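Local coordinates for CAG pathogenicity island protein 13 (Helicobacter pylori, PDB 2G3V) that is of unknown function but is encoded in the cag pathogenicity island and is probably associated with its type IV secretion system, at residues T47-F52 against E95-L100. Residues are numbered along the deposited sequence; the frame is centred on the assembly and turned at random.
Sequences TMHDFF and ETMELL
His49 reaches from helix 35-57 to the surface of helix 82-105, where Thr96, Met97 and Leu100 meet it. Its CB packs against CB of Thr96 at van der Waals distance (3.6 Å), at the level where the two backbones come nearest. CG of His49 lies beside OG1 of Thr96 (3.3 Å), with CD2 of Leu100 further off and oblique to the ring. The first torsion (chi1 170°) swings the imidazole away from its own backbone N and across to Met97. ND1 of His49 gives a weak hydrogen bond to OD1 of Asp50, long at 3.5 Å but nearly straight, and this acceptor lies in the ring plane. CE1 of His49 has CG of Met97 at 4.0 Å. CD2 and NE2 lie on the side of Thr96 and Met97, modelled so tightly there that the exact spacing is doubtful. The selenium of selenomethionine Met97 sits oblique to the ring, at the more exposed border of the contact. The pair belongs to an all-helical fold, and the two helices run roughly antiparallel here, their local axes 9.5 Å apart at an angle of 151°. One turn after His49, Phe52 turns its ring edge to Thr96, CE2 of Phe52 standing 3.4 Å from CG2 of Thr96, which lies in the ring plane. The Phe52 side chain also touches Leu92 and Glu93 of the same helix as Thr96. OG1 of the buried Thr96 is hydrogen-bonded within its own helix, to the carbonyl oxygens of Leu92 and Glu93, while its methyl faces Phe52.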
loop_
_atom_site.group_PDB
_atom_site.type_symbol
_atom_site.label_atom_id
_atom_site.label_comp_id
_atom_site.label_asym_id
_atom_site.label_seq_id
_atom_site.Cartn_x
_atom_site.Cartn_y
_atom_site.Cartn_z
ATOM N N THR A 47 1.181 10.496 2.536
ATOM C CA THR A 47 -0.158 10.936 2.906
ATOM C C THR A 47 -0.940 9.764 3.520
ATOM O O THR A 47 -1.656 9.935 4.499
ATOM C CB THR A 47 -0.894 11.480 1.668
ATOM O OG1 THR A 47 -0.059 12.469 1.059
ATOM C CG2 THR A 47 -2.243 12.112 2.046
HETATM N N MSE A 48 -0.796 8.573 2.956
HETATM C CA MSE A 48 -1.515 7.417 3.484
HETATM C C MSE A 48 -0.930 7.011 4.836
HETATM O O MSE A 48 -1.659 6.725 5.807
HETATM C CB MSE A 48 -1.443 6.243 2.497
HETATM C CG MSE A 48 -2.085 6.541 1.153
HETATM SE SE MSE A 48 -2.275 4.993 0.046
HETATM C CE MSE A 48 -0.529 4.920 -0.748
ATOM N N HIS A 49 0.393 6.985 4.905
ATOM C CA HIS A 49 1.074 6.626 6.138
ATOM C C HIS A 49 0.624 7.475 7.323
ATOM O O HIS A 49 0.494 6.974 8.438
ATOM C CB HIS A 49 2.589 6.747 5.963
ATOM C CG HIS A 49 3.355 6.633 7.244
ATOM N ND1 HIS A 49 3.481 7.678 8.134
ATOM C CD2 HIS A 49 4.000 5.583 7.808
ATOM C CE1 HIS A 49 4.173 7.279 9.187
ATOM N NE2 HIS A 49 4.498 6.009 9.016
ATOM N N ASP A 50 0.392 8.762 7.088
ATOM C CA ASP A 50 -0.056 9.636 8.163
ATOM C C ASP A 50 -1.518 9.354 8.479
ATOM O O ASP A 50 -1.930 9.406 9.635
ATOM C CB ASP A 50 0.132 11.112 7.775
ATOM C CG ASP A 50 1.597 11.452 7.451
ATOM O OD1 ASP A 50 2.498 10.992 8.206
ATOM O OD2 ASP A 50 1.855 12.182 6.457
ATOM N N PHE A 51 -2.291 9.045 7.442
ATOM C CA PHE A 51 -3.710 8.751 7.582
ATOM C C PHE A 51 -3.850 7.522 8.451
ATOM O O PHE A 51 -4.604 7.512 9.428
ATOM C CB PHE A 51 -4.328 8.488 6.212
ATOM C CG PHE A 51 -5.765 8.059 6.260
ATOM C CD1 PHE A 51 -6.766 8.967 6.579
ATOM C CD2 PHE A 51 -6.116 6.744 5.971
ATOM C CE1 PHE A 51 -8.104 8.577 6.608
ATOM C CE2 PHE A 51 -7.447 6.335 5.995
ATOM C CZ PHE A 51 -8.445 7.262 6.315
ATOM N N PHE A 52 -3.109 6.484 8.085
ATOM C CA PHE A 52 -3.129 5.246 8.842
ATOM C C PHE A 52 -2.783 5.505 10.324
ATOM O O PHE A 52 -3.515 5.087 11.237
ATOM C CB PHE A 52 -2.159 4.226 8.224
ATOM C CG PHE A 52 -2.496 3.837 6.795
ATOM C CD1 PHE A 52 -3.807 3.921 6.317
ATOM C CD2 PHE A 52 -1.501 3.387 5.933
ATOM C CE1 PHE A 52 -4.117 3.565 5.004
ATOM C CE2 PHE A 52 -1.789 3.026 4.624
ATOM C CZ PHE A 52 -3.102 3.115 4.152
ATOM N N GLU A 95 3.776 -0.943 7.601
ATOM C CA GLU A 95 4.191 -1.280 6.244
ATOM C C GLU A 95 4.485 -0.034 5.412
ATOM O O GLU A 95 5.427 -0.021 4.630
ATOM C CB GLU A 95 3.123 -2.142 5.549
ATOM C CG GLU A 95 2.813 -3.431 6.293
ATOM C CD GLU A 95 4.074 -4.179 6.737
ATOM O OE1 GLU A 95 4.944 -4.460 5.876
ATOM O OE2 GLU A 95 4.197 -4.483 7.947
ATOM N N THR A 96 3.697 1.023 5.574
ATOM C CA THR A 96 3.967 2.230 4.798
ATOM C C THR A 96 5.335 2.797 5.206
ATOM O O THR A 96 6.052 3.392 4.394
ATOM C CB THR A 96 2.838 3.281 4.966
ATOM O OG1 THR A 96 2.600 3.548 6.348
ATOM C CG2 THR A 96 1.559 2.772 4.363
HETATM N N MSE A 97 5.703 2.571 6.464
HETATM C CA MSE A 97 6.976 3.022 7.011
HETATM C C MSE A 97 8.161 2.253 6.410
HETATM O O MSE A 97 9.178 2.844 6.035
HETATM C CB MSE A 97 6.970 2.830 8.529
HETATM C CG MSE A 97 6.513 4.022 9.339
HETATM SE SE MSE A 97 7.945 5.327 9.667
HETATM C CE MSE A 97 9.060 4.238 10.826
ATOM N N GLU A 98 8.026 0.932 6.337
ATOM C CA GLU A 98 9.083 0.077 5.787
ATOM C C GLU A 98 9.316 0.405 4.308
ATOM O O GLU A 98 10.460 0.509 3.869
ATOM C CB GLU A 98 8.708 -1.404 5.943
ATOM C CG GLU A 98 9.872 -2.372 5.800
ATOM C CD GLU A 98 10.899 -2.201 6.914
ATOM O OE1 GLU A 98 10.496 -2.207 8.106
ATOM O OE2 GLU A 98 12.100 -2.066 6.597
ATOM N N LEU A 99 8.233 0.558 3.543
ATOM C CA LEU A 99 8.331 0.896 2.114
ATOM C C LEU A 99 9.041 2.246 1.956
ATOM O O LEU A 99 9.937 2.402 1.116
ATOM C CB LEU A 99 6.928 0.965 1.479
ATOM C CG LEU A 99 6.729 1.616 0.092
ATOM C CD1 LEU A 99 7.468 0.834 -0.988
ATOM C CD2 LEU A 99 5.248 1.689 -0.220
ATOM N N LEU A 100 8.643 3.210 2.780
ATOM C CA LEU A 100 9.241 4.541 2.745
ATOM C C LEU A 100 10.751 4.445 2.962
ATOM O O LEU A 100 11.523 5.116 2.280
ATOM C CB LEU A 100 8.608 5.418 3.826
ATOM C CG LEU A 100 7.928 6.733 3.457
ATOM C CD1 LEU A 100 7.499 6.766 2.003
ATOM C CD2 LEU A 100 6.736 6.916 4.379
#